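Cadherin-related family member 2 (Mus musculus, PDB 5CYX) probably joins neighbouring microvilli of epithelial cells by calcium-dependent adhesion to CDHR5, and so controls how microvilli pack at the apical membrane. Local coordinates at residues 17-22 with 193-198; 67-72 with 99-104; 129-134 with 187-192. One frame throughout, in Å; residues are numbered along the deposited sequence.

Interaction 1. Residues 17-22 with 193-198; sequences PEDLPV and ILDNKP. With CA (calcium ion), chain C; CA (calcium ion), chain B.
Two carboxylates of like charge come close here: OD2 of Asp19 lies 3.6 Å from OD1 of Asp195, the side chains crossing at a slant with their flat groups only 17° from parallel. The bond that joins the segments lies beside this pair. The backbone N of Asp195 donates to OD2 of Asp19 at 2.8 Å. The N-H meets that oxygen on its anti side, 26° out of the carboxylate plane, and the bond is bent. A water makes a second link. It gives a short bond (2.5 Å) to OD2 of Asp19 and accepts from the backbone N of Asn196 at 2.7 Å. One oxygen of Asp19 therefore takes two donors. The CG of Asp19 is wedged between its own backbone N and carbonyl carbon (chi1 55°), which points the carboxylate at the tip of the 193-198 hairpin. CD1 of Leu194 lies loosely against the Asp19 side chain, 4.1 Å from its CB.

Asp195 and Asn196 are the central residues of a type I' turn from Leu194 to Lys197, which closes the hairpin. Asp19 lies in a type I turn from Pro17 to Leu20. Beside it, Glu18 turns to the calcium ions: its OE1 binds one at 2.4 Å and its OE2 another at 2.2 Å. Asn196 also packs on Phe73 of a second subunit.

With an alanine here in place of Asp19, the N-H of Asp195 would probably lose its carboxylate acceptor and the water its link to the first cadherin repeat, so that the hairpin tip would be less firmly tied. The contact thus links the first and second repeats directly, outside the calcium shell. Its two backbone N-H groups, one reached through water, probably offset part of the repulsion between the carboxylates.

Interaction 2. Residues 67-72 with 99-104; sequences DFETVP and NDNIPV. With CA (calcium ion), chain B; CA (calcium ion), chain C; CA (calcium ion), chain D.
Both segments are irregular loops, and their backbones stay well apart, with the CA atoms of Glu69 and Asn101 9.3 Å from each other. Calcium ions fill the space between Asp67, Glu69 and Asp100. Asp67 OD1 and Asp100 OD2 bind the outer ion at 2.3 and 2.2 Å. Glu69 OE1 binds the same ion at 2.4 Å. That oxygen also reaches the next ion, at 2.7 Å, and OE2 completes a bidentate grip on it at 2.5 Å. The chain of Glu69 bends at chi2 (63°), which turns both carboxylate oxygens to the ions. Asp100 spans the same two ions, with OD1 on the second at 2.4 Å.

Asn101 approaches Glu69 from the opposite direction. Its amide plane stands 80° from the carboxylate, and its ND2 donates to the water on the outer ion. The backbone N of Glu69 makes a weak bond to Asp67 OD1. On either side of Asp100 in the chain, Asn99 OD1 and the backbone O of Asn101 bind the third ion, the latter at 2.3 Å.

Glu18 gives OE1 to the outer ion and OE2 to the second, which Asp97, Arg98 and Asp133 complete. This is the classical cadherin linker site: the DXE motif of Asp67 and Glu69 meets the DXNDN-type linker ending in Asn99, Asp100 and Asn101, and three calcium ions lie between the first and second repeats.

Interaction 3. Residues 129-134 with 187-192; sequences AEDKDT and ACDSGG. With CA (calcium ion), chain D; CA (calcium ion), chain C.
The calcium site nearest the second cadherin repeat in the first linker is built largely here, by the DXD motif of that repeat, Asp131 and Asp133, and by Asp189 of the segment 187-192. Asp131 grips the ion with both oxygens, OD1 at 2.5 Å and OD2 at 2.3 Å. Asp189 gives only OD2, also at 2.5 Å. These two carboxylates are turned 47° from each other. Their OD2 atoms stand 3.3 Å apart, both bound to the same ion, which offsets their charges. Asp133 bridges two ions, placing OD2 on this one and OD1 on the next at 2.4 Å.

Two Asx turns set the ligands. The backbone N of Asp133 donates nearly straight (165°) to the anti lone pair of Asp131 OD1. Gly191 N reaches Asp189 OD1 from above the carboxylate plane. Asp131 holds its CG anti to the backbone N (chi1 -176°), which extends the carboxylate across to the ion.

Behind the site, CB of Ala129 meets CB of Ala187 at 3.7 Å, and Val140 and Phe105 cover this buried pair. Asn99, Asn101 and Ala137 supply the remaining ligands, and Asp189 is also held by Gln201. Three buried acidic side chains thus share one calcium ion; without it their charges would probably repel one another and the two segments would be less firmly joined.

Overall arrangement
The three interactions surround one linker, that between the first and second cadherin repeats. Interactions 2 and 3 have centres about 10 Å apart and share two calcium ions. Asn101 N also probably donates to Asp133 OD2 at 2.8 Å, and Val104 N to Glu130 O. Interaction 1, with its centre about 12 Å from that of interaction 2, shares two ions with it through Glu18, whose OE1 probably accepts from Phe68 N at 2.9 Å. A probable bond from Asn99 N to Ile193 O ties the linker to the 193-198 hairpin, which follows strand 180-189 of interaction 3. One ion, the middle one, touches all three interactions.

Interaction 1. Residues 17-22 with 193-198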
ATOM      1  N   PRO A  17     -13.072   1.935  37.219  1.00 46.90           N
ATOM      2  CA  PRO A  17     -13.373   2.045  35.796  1.00 46.70           C
ATOM      3  C   PRO A  17     -14.460   3.143  35.487  1.00 47.39           C
ATOM      4  O   PRO A  17     -15.438   3.285  36.241  1.00 46.68           O
ATOM      5  CB  PRO A  17     -13.914   0.664  35.449  1.00 47.15           C
ATOM      6  CG  PRO A  17     -14.434   0.069  36.730  1.00 47.19           C
ATOM      7  CD  PRO A  17     -13.890   0.887  37.876  1.00 47.55           C
ATOM      8  N   GLU A  18     -14.255   3.860  34.378  1.00 46.86           N
ATOM      9  CA  GLU A  18     -15.112   4.950  33.961  1.00 46.99           C
ATOM     10  C   GLU A  18     -16.548   4.496  33.631  1.00 47.90           C
ATOM     11  O   GLU A  18     -17.420   5.275  33.655  1.00 48.39           O
ATOM     12  CB  GLU A  18     -14.482   5.720  32.795  1.00 46.50           C
ATOM     13  CG  GLU A  18     -14.504   5.061  31.409  1.00 45.47           C
ATOM     14  CD  GLU A  18     -14.272   6.037  30.276  1.00 45.37           C
ATOM     15  OE1 GLU A  18     -14.740   7.228  30.353  1.00 45.19           O
ATOM     16  OE2 GLU A  18     -13.653   5.647  29.249  1.00 43.90           O
ATOM     17  N   ASP A  19     -16.774   3.209  33.373  1.00 49.29           N
ATOM     18  CA  ASP A  19     -18.150   2.681  33.156  1.00 49.77           C
ATOM     19  C   ASP A  19     -18.832   2.240  34.449  1.00 50.08           C
ATOM     20  O   ASP A  19     -19.887   1.604  34.382  1.00 51.98           O
ATOM     21  CB  ASP A  19     -18.132   1.523  32.151  1.00 49.43           C
ATOM     22  CG  ASP A  19     -17.180   0.430  32.568  1.00 49.63           C
ATOM     23  OD1 ASP A  19     -16.676   0.533  33.692  1.00 49.29           O
ATOM     24  OD2 ASP A  19     -16.952  -0.536  31.826  1.00 51.01           O
ATOM     25  N   LEU A  20     -18.268   2.580  35.617  1.00 49.92           N
ATOM     26  CA  LEU A  20     -18.930   2.352  36.897  1.00 50.73           C
ATOM     27  C   LEU A  20     -20.220   3.148  36.906  1.00 51.30           C
ATOM     28  O   LEU A  20     -20.192   4.352  36.717  1.00 52.34           O
ATOM     29  CB  LEU A  20     -18.099   2.753  38.099  1.00 51.20           C
ATOM     30  CG  LEU A  20     -18.618   2.383  39.494  1.00 51.58           C
ATOM     31  CD1 LEU A  20     -18.628   0.859  39.736  1.00 51.38           C
ATOM     32  CD2 LEU A  20     -17.743   3.033  40.553  1.00 52.25           C
ATOM     33  N   PRO A  21     -21.354   2.466  37.056  1.00 52.01           N
ATOM     34  CA  PRO A  21     -22.650   3.167  37.022  1.00 52.52           C
ATOM     35  C   PRO A  21     -22.917   4.015  38.254  1.00 52.30           C
ATOM     36  O   PRO A  21     -22.559   3.643  39.384  1.00 51.55           O
ATOM     37  CB  PRO A  21     -23.685   2.030  36.990  1.00 53.02           C
ATOM     38  CG  PRO A  21     -22.928   0.791  36.788  1.00 52.74           C
ATOM     39  CD  PRO A  21     -21.512   1.016  37.208  1.00 52.57           C
ATOM     40  N   VAL A  22     -23.590   5.124  38.053  1.00 52.28           N
ATOM     41  CA  VAL A  22     -23.984   5.932  39.168  1.00 53.80           C
ATOM     42  C   VAL A  22     -24.873   5.104  40.079  1.00 54.29           C
ATOM     43  O   VAL A  22     -25.766   4.427  39.610  1.00 56.36           O
ATOM     44  CB  VAL A  22     -24.752   7.183  38.722  1.00 53.74           C
ATOM     45  CG1 VAL A  22     -25.224   7.934  39.941  1.00 54.93           C
ATOM     46  CG2 VAL A  22     -23.840   8.085  37.889  1.00 54.81           C
ATOM     47  N   ILE A 193     -12.319  -2.865  26.449  1.00 51.97           N
ATOM     48  CA  ILE A 193     -13.182  -3.442  27.452  1.00 51.68           C
ATOM     49  C   ILE A 193     -14.308  -2.446  27.696  1.00 51.53           C
ATOM     50  O   ILE A 193     -14.059  -1.217  27.755  1.00 48.48           O
ATOM     51  CB  ILE A 193     -12.432  -3.618  28.789  1.00 52.68           C
ATOM     52  CG1 ILE A 193     -11.156  -4.478  28.616  1.00 53.98           C
ATOM     53  CG2 ILE A 193     -13.345  -4.186  29.871  1.00 52.85           C
ATOM     54  CD1 ILE A 193     -11.436  -5.868  28.097  1.00 55.58           C
ATOM     55  N   LEU A 194     -15.519  -2.981  27.879  1.00 51.15           N
ATOM     56  CA  LEU A 194     -16.641  -2.205  28.367  1.00 52.29           C
ATOM     57  C   LEU A 194     -17.550  -3.145  29.154  1.00 54.23           C
ATOM     58  O   LEU A 194     -17.836  -4.265  28.695  1.00 55.13           O
ATOM     59  CB  LEU A 194     -17.398  -1.595  27.206  1.00 51.79           C
ATOM     60  CG  LEU A 194     -18.505  -0.610  27.596  1.00 52.11           C
ATOM     61  CD1 LEU A 194     -17.946   0.694  28.184  1.00 51.20           C
ATOM     62  CD2 LEU A 194     -19.338  -0.319  26.362  1.00 52.27           C
ATOM     63  N   ASP A 195     -17.941  -2.717  30.354  1.00 55.50           N
ATOM     64  CA  ASP A 195     -18.575  -3.596  31.331  1.00 57.59           C
ATOM     65  C   ASP A 195     -17.846  -4.924  31.460  1.00 57.21           C
ATOM     66  O   ASP A 195     -18.435  -5.956  31.339  1.00 56.70           O
ATOM     67  CB  ASP A 195     -20.056  -3.783  30.946  1.00 60.20           C
ATOM     68  CG  ASP A 195     -20.715  -2.458  30.681  1.00 62.10           C
ATOM     69  OD1 ASP A 195     -20.445  -1.518  31.454  1.00 64.88           O
ATOM     70  OD2 ASP A 195     -21.437  -2.305  29.685  1.00 66.09           O
ATOM     71  N   ASN A 196     -16.524  -4.857  31.660  1.00 56.36           N
ATOM     72  CA  ASN A 196     -15.718  -6.011  31.992  1.00 57.17           C
ATOM     73  C   ASN A 196     -15.622  -7.115  30.930  1.00 57.39           C
ATOM     74  O   ASN A 196     -15.185  -8.208  31.227  1.00 57.68           O
ATOM     75  CB  ASN A 196     -16.148  -6.591  33.354  1.00 58.72           C
ATOM     76  CG  ASN A 196     -16.104  -5.546  34.462  1.00 58.22           C
ATOM     77  OD1 ASN A 196     -15.079  -4.882  34.660  1.00 58.11           O
ATOM     78  ND2 ASN A 196     -17.188  -5.419  35.201  1.00 58.66           N
ATOM     79  N   LYS A 197     -15.968  -6.805  29.691  1.00 57.52           N
ATOM     80  CA  LYS A 197     -15.770  -7.737  28.609  1.00 58.55           C
ATOM     81  C   LYS A 197     -15.308  -7.044  27.350  1.00 56.68           C
ATOM     82  O   LYS A 197     -15.453  -5.808  27.253  1.00 55.50           O
ATOM     83  CB  LYS A 197     -17.035  -8.557  28.349  1.00 60.55           C
ATOM     84  CG  LYS A 197     -18.298  -7.810  28.140  1.00 61.86           C
ATOM     85  CD  LYS A 197     -19.441  -8.848  28.168  1.00 64.71           C
ATOM     86  CE  LYS A 197     -20.683  -8.339  27.497  1.00 66.43           C
ATOM     87  NZ  LYS A 197     -21.241  -7.157  28.224  1.00 66.71           N
ATOM     88  N   PRO A 198     -14.733  -7.822  26.400  1.00 55.24           N
ATOM     89  CA  PRO A 198     -14.289  -7.234  25.162  1.00 53.81           C
ATOM     90  C   PRO A 198     -15.380  -6.447  24.467  1.00 52.32           C
ATOM     91  O   PRO A 198     -16.514  -6.805  24.550  1.00 50.94           O
ATOM     92  CB  PRO A 198     -13.876  -8.427  24.314  1.00 54.79           C
ATOM     93  CG  PRO A 198     -13.411  -9.414  25.304  1.00 56.77           C
ATOM     94  CD  PRO A 198     -14.337  -9.240  26.485  1.00 57.26           C
TER
HETATM   95 CA    CA C1002     -13.155   5.984  27.130  1.00 42.79          CA
HETATM   96 CA    CA B1001     -16.010   8.349  28.668  1.00 77.23          CA
HETATM   97  O   HOH W   1     -15.449  -2.472  32.502  1.00 52.51           O
HETATM   98  O   HOH W   2     -17.222   9.326  26.760  1.00 57.28           O

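Interaction 2. Residues 67-72 with 99-104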
ATOM      1  N   ASP A  67     -15.737   9.854  33.818  1.00 48.92           N
ATOM      2  CA  ASP A  67     -15.489  10.025  32.398  1.00 49.46           C
ATOM      3  C   ASP A  67     -14.017  10.294  32.185  1.00 49.00           C
ATOM      4  O   ASP A  67     -13.525  11.395  32.431  1.00 48.66           O
ATOM      5  CB  ASP A  67     -16.353  11.203  31.820  1.00 51.95           C
ATOM      6  CG  ASP A  67     -16.173  11.358  30.304  1.00 53.12           C
ATOM      7  OD1 ASP A  67     -15.687  10.430  29.613  1.00 53.68           O
ATOM      8  OD2 ASP A  67     -16.458  12.417  29.784  1.00 56.83           O
ATOM      9  N   PHE A  68     -13.312   9.262  31.751  1.00 49.73           N
ATOM     10  CA  PHE A  68     -11.904   9.334  31.525  1.00 49.33           C
ATOM     11  C   PHE A  68     -11.550  10.428  30.538  1.00 49.80           C
ATOM     12  O   PHE A  68     -10.552  11.115  30.717  1.00 49.62           O
ATOM     13  CB  PHE A  68     -11.394   8.014  30.964  1.00 49.22           C
ATOM     14  CG  PHE A  68      -9.931   8.032  30.676  1.00 49.10           C
ATOM     15  CD1 PHE A  68      -9.020   7.875  31.712  1.00 49.49           C
ATOM     16  CD2 PHE A  68      -9.450   8.203  29.379  1.00 48.80           C
ATOM     17  CE1 PHE A  68      -7.657   7.862  31.448  1.00 48.77           C
ATOM     18  CE2 PHE A  68      -8.093   8.200  29.116  1.00 48.19           C
ATOM     19  CZ  PHE A  68      -7.208   8.055  30.157  1.00 48.76           C
ATOM     20  N   GLU A  69     -12.377  10.590  29.509  1.00 50.24           N
ATOM     21  CA  GLU A  69     -12.087  11.563  28.458  1.00 52.10           C
ATOM     22  C   GLU A  69     -12.014  13.024  28.956  1.00 53.40           C
ATOM     23  O   GLU A  69     -11.281  13.826  28.353  1.00 54.53           O
ATOM     24  CB  GLU A  69     -13.101  11.451  27.315  1.00 52.13           C
ATOM     25  CG  GLU A  69     -12.807  10.323  26.347  1.00 51.25           C
ATOM     26  CD  GLU A  69     -12.862   8.912  26.975  1.00 50.44           C
ATOM     27  OE1 GLU A  69     -13.833   8.510  27.612  1.00 50.84           O
ATOM     28  OE2 GLU A  69     -11.926   8.166  26.845  1.00 48.50           O
ATOM     29  N   THR A  70     -12.710  13.356  30.047  1.00 54.10           N
ATOM     30  CA  THR A  70     -12.643  14.724  30.642  1.00 56.16           C
ATOM     31  C   THR A  70     -11.900  14.808  31.978  1.00 55.85           C
ATOM     32  O   THR A  70     -11.144  15.747  32.177  1.00 56.83           O
ATOM     33  CB  THR A  70     -14.028  15.327  30.871  1.00 57.09           C
ATOM     34  OG1 THR A  70     -14.978  14.276  30.874  1.00 59.22           O
ATOM     35  CG2 THR A  70     -14.410  16.281  29.768  1.00 59.34           C
ATOM     36  N   VAL A  71     -12.131  13.869  32.895  1.00 53.83           N
ATOM     37  CA  VAL A  71     -11.492  13.907  34.206  1.00 52.54           C
ATOM     38  C   VAL A  71     -10.823  12.545  34.486  1.00 52.02           C
ATOM     39  O   VAL A  71     -11.399  11.649  35.101  1.00 51.20           O
ATOM     40  CB  VAL A  71     -12.450  14.321  35.329  1.00 53.21           C
ATOM     41  CG1 VAL A  71     -11.665  14.474  36.627  1.00 53.38           C
ATOM     42  CG2 VAL A  71     -13.142  15.671  35.008  1.00 53.92           C
ATOM     43  N   PRO A  72      -9.595  12.391  34.008  1.00 51.26           N
ATOM     44  CA  PRO A  72      -8.859  11.141  34.151  1.00 50.74           C
ATOM     45  C   PRO A  72      -8.443  10.747  35.594  1.00 50.16           C
ATOM     46  O   PRO A  72      -8.288   9.535  35.887  1.00 47.94           O
ATOM     47  CB  PRO A  72      -7.637  11.344  33.248  1.00 51.08           C
ATOM     48  CG  PRO A  72      -7.489  12.807  33.101  1.00 51.03           C
ATOM     49  CD  PRO A  72      -8.866  13.389  33.206  1.00 51.57           C
ATOM     50  N   ASN A  99     -13.721   1.342  26.606  1.00 42.78           N
ATOM     51  CA  ASN A  99     -14.101   1.595  25.234  1.00 43.35           C
ATOM     52  C   ASN A  99     -15.581   2.021  25.102  1.00 44.75           C
ATOM     53  O   ASN A  99     -16.440   1.210  24.665  1.00 45.14           O
ATOM     54  CB  ASN A  99     -13.802   0.411  24.353  1.00 43.05           C
ATOM     55  CG  ASN A  99     -13.841   0.741  22.911  1.00 42.89           C
ATOM     56  OD1 ASN A  99     -13.933   1.906  22.526  1.00 43.97           O
ATOM     57  ND2 ASN A  99     -13.806  -0.271  22.097  1.00 42.24           N
ATOM     58  N   ASP A 100     -15.850   3.279  25.470  1.00 45.06           N
ATOM     59  CA  ASP A 100     -17.193   3.870  25.359  1.00 46.51           C
ATOM     60  C   ASP A 100     -17.245   4.907  24.249  1.00 47.18           C
ATOM     61  O   ASP A 100     -18.247   5.568  24.137  1.00 46.20           O
ATOM     62  CB  ASP A 100     -17.610   4.547  26.689  1.00 46.66           C
ATOM     63  CG  ASP A 100     -16.572   5.642  27.155  1.00 48.13           C
ATOM     64  OD1 ASP A 100     -15.444   5.709  26.634  1.00 46.30           O
ATOM     65  OD2 ASP A 100     -16.898   6.474  28.000  1.00 49.22           O
ATOM     66  N   ASN A 101     -16.174   5.129  23.462  1.00 49.52           N
ATOM     67  CA  ASN A 101     -16.367   6.039  22.304  1.00 49.97           C
ATOM     68  C   ASN A 101     -16.255   5.309  20.976  1.00 49.04           C
ATOM     69  O   ASN A 101     -15.586   4.269  20.915  1.00 45.26           O
ATOM     70  CB  ASN A 101     -15.440   7.237  22.347  1.00 50.13           C
ATOM     71  CG  ASN A 101     -15.838   8.232  23.400  1.00 51.07           C
ATOM     72  OD1 ASN A 101     -16.788   9.011  23.210  1.00 53.06           O
ATOM     73  ND2 ASN A 101     -15.145   8.222  24.508  1.00 50.71           N
ATOM     74  N   ILE A 102     -16.981   5.831  19.963  1.00 49.10           N
ATOM     75  CA  ILE A 102     -16.888   5.334  18.581  1.00 49.87           C
ATOM     76  C   ILE A 102     -16.001   6.200  17.648  1.00 49.96           C
ATOM     77  O   ILE A 102     -15.812   7.415  17.886  1.00 51.71           O
ATOM     78  CB  ILE A 102     -18.240   5.144  17.884  1.00 51.53           C
ATOM     79  CG1 ILE A 102     -18.992   6.494  17.701  1.00 52.01           C
ATOM     80  CG2 ILE A 102     -19.161   4.214  18.680  1.00 53.00           C
ATOM     81  CD1 ILE A 102     -20.265   6.340  16.889  1.00 52.76           C
ATOM     82  N   PRO A 103     -15.495   5.587  16.565  1.00 48.95           N
ATOM     83  CA  PRO A 103     -14.827   6.327  15.529  1.00 48.90           C
ATOM     84  C   PRO A 103     -15.813   7.229  14.818  1.00 50.61           C
ATOM     85  O   PRO A 103     -16.871   6.761  14.416  1.00 49.48           O
ATOM     86  CB  PRO A 103     -14.349   5.227  14.576  1.00 47.96           C
ATOM     87  CG  PRO A 103     -14.145   4.042  15.443  1.00 48.01           C
ATOM     88  CD  PRO A 103     -15.329   4.136  16.374  1.00 48.09           C
ATOM     89  N   VAL A 104     -15.449   8.491  14.657  1.00 51.42           N
ATOM     90  CA  VAL A 104     -16.324   9.486  14.036  1.00 53.36           C
ATOM     91  C   VAL A 104     -15.574  10.169  12.872  1.00 53.84           C
ATOM     92  O   VAL A 104     -14.360  10.458  12.968  1.00 52.25           O
ATOM     93  CB  VAL A 104     -16.842  10.562  15.060  1.00 54.53           C
ATOM     94  CG1 VAL A 104     -17.922   9.978  15.958  1.00 54.38           C
ATOM     95  CG2 VAL A 104     -15.703  11.122  15.924  1.00 54.32           C
TER
HETATM   96 CA    CA B1001     -16.010   8.349  28.668  1.00 77.23          CA
HETATM   97 CA    CA C1002     -13.155   5.984  27.130  1.00 42.79          CA
HETATM   98 CA    CA D1003     -13.377   3.529  20.971  1.00 41.43          CA
HETATM   99  O   HOH W   2     -17.222   9.326  26.760  1.00 57.28           O

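Interaction 3. Residues 129-134 with 187-192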
ATOM      1  N   ALA A 129     -11.148   8.971  10.413  1.00 52.94           N
ATOM      2  CA  ALA A 129     -12.046   8.883  11.561  1.00 53.23           C
ATOM      3  C   ALA A 129     -11.220   8.984  12.809  1.00 52.21           C
ATOM      4  O   ALA A 129     -10.079   8.572  12.824  1.00 51.02           O
ATOM      5  CB  ALA A 129     -12.891   7.628  11.541  1.00 52.80           C
ATOM      6  N   GLU A 130     -11.801   9.575  13.843  1.00 52.13           N
ATOM      7  CA  GLU A 130     -11.107   9.710  15.124  1.00 52.56           C
ATOM      8  C   GLU A 130     -11.978   9.093  16.183  1.00 50.59           C
ATOM      9  O   GLU A 130     -13.194   9.152  16.103  1.00 49.41           O
ATOM     10  CB  GLU A 130     -10.855  11.204  15.426  1.00 54.93           C
ATOM     11  CG  GLU A 130      -9.836  11.776  14.467  1.00 56.55           C
ATOM     12  CD  GLU A 130      -9.753  13.280  14.524  1.00 60.19           C
ATOM     13  OE1 GLU A 130     -10.834  13.963  14.487  1.00 62.40           O
ATOM     14  OE2 GLU A 130      -8.609  13.762  14.581  1.00 60.97           O
ATOM     15  N   ASP A 131     -11.327   8.521  17.171  1.00 49.54           N
ATOM     16  CA  ASP A 131     -11.987   7.840  18.270  1.00 49.39           C
ATOM     17  C   ASP A 131     -11.323   8.361  19.522  1.00 49.52           C
ATOM     18  O   ASP A 131     -10.118   8.214  19.683  1.00 49.57           O
ATOM     19  CB  ASP A 131     -11.794   6.327  18.149  1.00 48.10           C
ATOM     20  CG  ASP A 131     -12.529   5.532  19.220  1.00 47.91           C
ATOM     21  OD1 ASP A 131     -12.459   5.833  20.422  1.00 47.14           O
ATOM     22  OD2 ASP A 131     -13.150   4.501  18.875  1.00 47.60           O
ATOM     23  N   LYS A 132     -12.124   8.935  20.410  1.00 50.20           N
ATOM     24  CA  LYS A 132     -11.587   9.617  21.602  1.00 50.77           C
ATOM     25  C   LYS A 132     -10.983   8.731  22.679  1.00 47.60           C
ATOM     26  O   LYS A 132     -10.323   9.245  23.564  1.00 46.89           O
ATOM     27  CB  LYS A 132     -12.656  10.492  22.216  1.00 54.26           C
ATOM     28  CG  LYS A 132     -13.046  11.613  21.270  1.00 57.68           C
ATOM     29  CD  LYS A 132     -13.027  12.952  21.980  1.00 62.43           C
ATOM     30  CE  LYS A 132     -14.262  13.138  22.868  1.00 66.30           C
ATOM     31  NZ  LYS A 132     -13.969  13.995  24.070  1.00 69.21           N
ATOM     32  N   ASP A 133     -11.187   7.407  22.621  1.00 44.57           N
ATOM     33  CA  ASP A 133     -10.615   6.559  23.635  1.00 43.24           C
ATOM     34  C   ASP A 133      -9.088   6.502  23.397  1.00 43.17           C
ATOM     35  O   ASP A 133      -8.590   6.969  22.375  1.00 42.84           O
ATOM     36  CB  ASP A 133     -11.254   5.158  23.658  1.00 42.24           C
ATOM     37  CG  ASP A 133     -12.782   5.237  23.857  1.00 42.47           C
ATOM     38  OD1 ASP A 133     -13.234   5.985  24.768  1.00 42.19           O
ATOM     39  OD2 ASP A 133     -13.462   4.650  23.019  1.00 41.56           O
ATOM     40  N   THR A 134      -8.385   5.916  24.363  1.00 43.51           N
ATOM     41  CA  THR A 134      -6.926   5.807  24.357  1.00 44.07           C
ATOM     42  C   THR A 134      -6.524   4.326  24.271  1.00 44.24           C
ATOM     43  O   THR A 134      -7.247   3.464  24.761  1.00 44.57           O
ATOM     44  CB  THR A 134      -6.396   6.402  25.671  1.00 44.95           C
ATOM     45  OG1 THR A 134      -6.721   7.813  25.740  1.00 45.21           O
ATOM     46  CG2 THR A 134      -4.829   6.234  25.792  1.00 45.79           C
ATOM     47  N   ALA A 187     -15.421   2.525   9.960  1.00 49.43           N
ATOM     48  CA  ALA A 187     -14.228   2.584  10.764  1.00 50.40           C
ATOM     49  C   ALA A 187     -14.579   1.941  12.085  1.00 50.24           C
ATOM     50  O   ALA A 187     -15.620   2.263  12.634  1.00 50.66           O
ATOM     51  CB  ALA A 187     -13.766   4.046  10.951  1.00 49.96           C
ATOM     52  N   CYS A 188     -13.745   1.011  12.555  1.00 49.91           N
ATOM     53  CA  CYS A 188     -13.877   0.457  13.895  1.00 51.14           C
ATOM     54  C   CYS A 188     -12.619   0.742  14.695  1.00 49.67           C
ATOM     55  O   CYS A 188     -11.562   1.038  14.133  1.00 50.40           O
ATOM     56  CB  CYS A 188     -14.136  -1.054  13.862  1.00 54.54           C
ATOM     57  SG  CYS A 188     -15.532  -1.502  12.796  1.00 59.73           S
ATOM     58  N   ASP A 189     -12.725   0.660  16.009  1.00 47.75           N
ATOM     59  CA  ASP A 189     -11.543   0.704  16.806  1.00 47.26           C
ATOM     60  C   ASP A 189     -10.981  -0.742  16.836  1.00 46.55           C
ATOM     61  O   ASP A 189     -11.578  -1.695  16.265  1.00 46.55           O
ATOM     62  CB  ASP A 189     -11.781   1.346  18.189  1.00 47.57           C
ATOM     63  CG  ASP A 189     -12.865   0.671  18.988  1.00 48.42           C
ATOM     64  OD1 ASP A 189     -12.996  -0.557  18.881  1.00 48.33           O
ATOM     65  OD2 ASP A 189     -13.623   1.383  19.710  1.00 49.32           O
ATOM     66  N   SER A 190      -9.899  -0.902  17.551  1.00 45.77           N
ATOM     67  CA  SER A 190      -9.154  -2.156  17.602  1.00 45.65           C
ATOM     68  C   SER A 190      -9.504  -2.906  18.915  1.00 46.70           C
ATOM     69  O   SER A 190      -8.814  -3.790  19.339  1.00 46.60           O
ATOM     70  CB  SER A 190      -7.647  -1.860  17.494  1.00 45.62           C
ATOM     71  OG  SER A 190      -7.326  -1.077  16.344  1.00 44.13           O
ATOM     72  N   GLY A 191     -10.628  -2.553  19.548  1.00 47.78           N
ATOM     73  CA  GLY A 191     -11.104  -3.241  20.726  1.00 48.61           C
ATOM     74  C   GLY A 191     -10.503  -2.736  22.016  1.00 49.56           C
ATOM     75  O   GLY A 191      -9.485  -1.990  22.051  1.00 49.52           O
ATOM     76  N   GLY A 192     -11.144  -3.186  23.074  1.00 50.67           N
ATOM     77  CA  GLY A 192     -10.935  -2.759  24.456  1.00 51.50           C
ATOM     78  C   GLY A 192     -12.010  -3.463  25.308  1.00 52.24           C
ATOM     79  O   GLY A 192     -12.485  -4.552  24.958  1.00 52.79           O
TER
HETATM   80 CA    CA D1003     -13.377   3.529  20.971  1.00 41.43          CA
HETATM   81 CA    CA C1002     -13.155   5.984  27.130  1.00 42.79          CA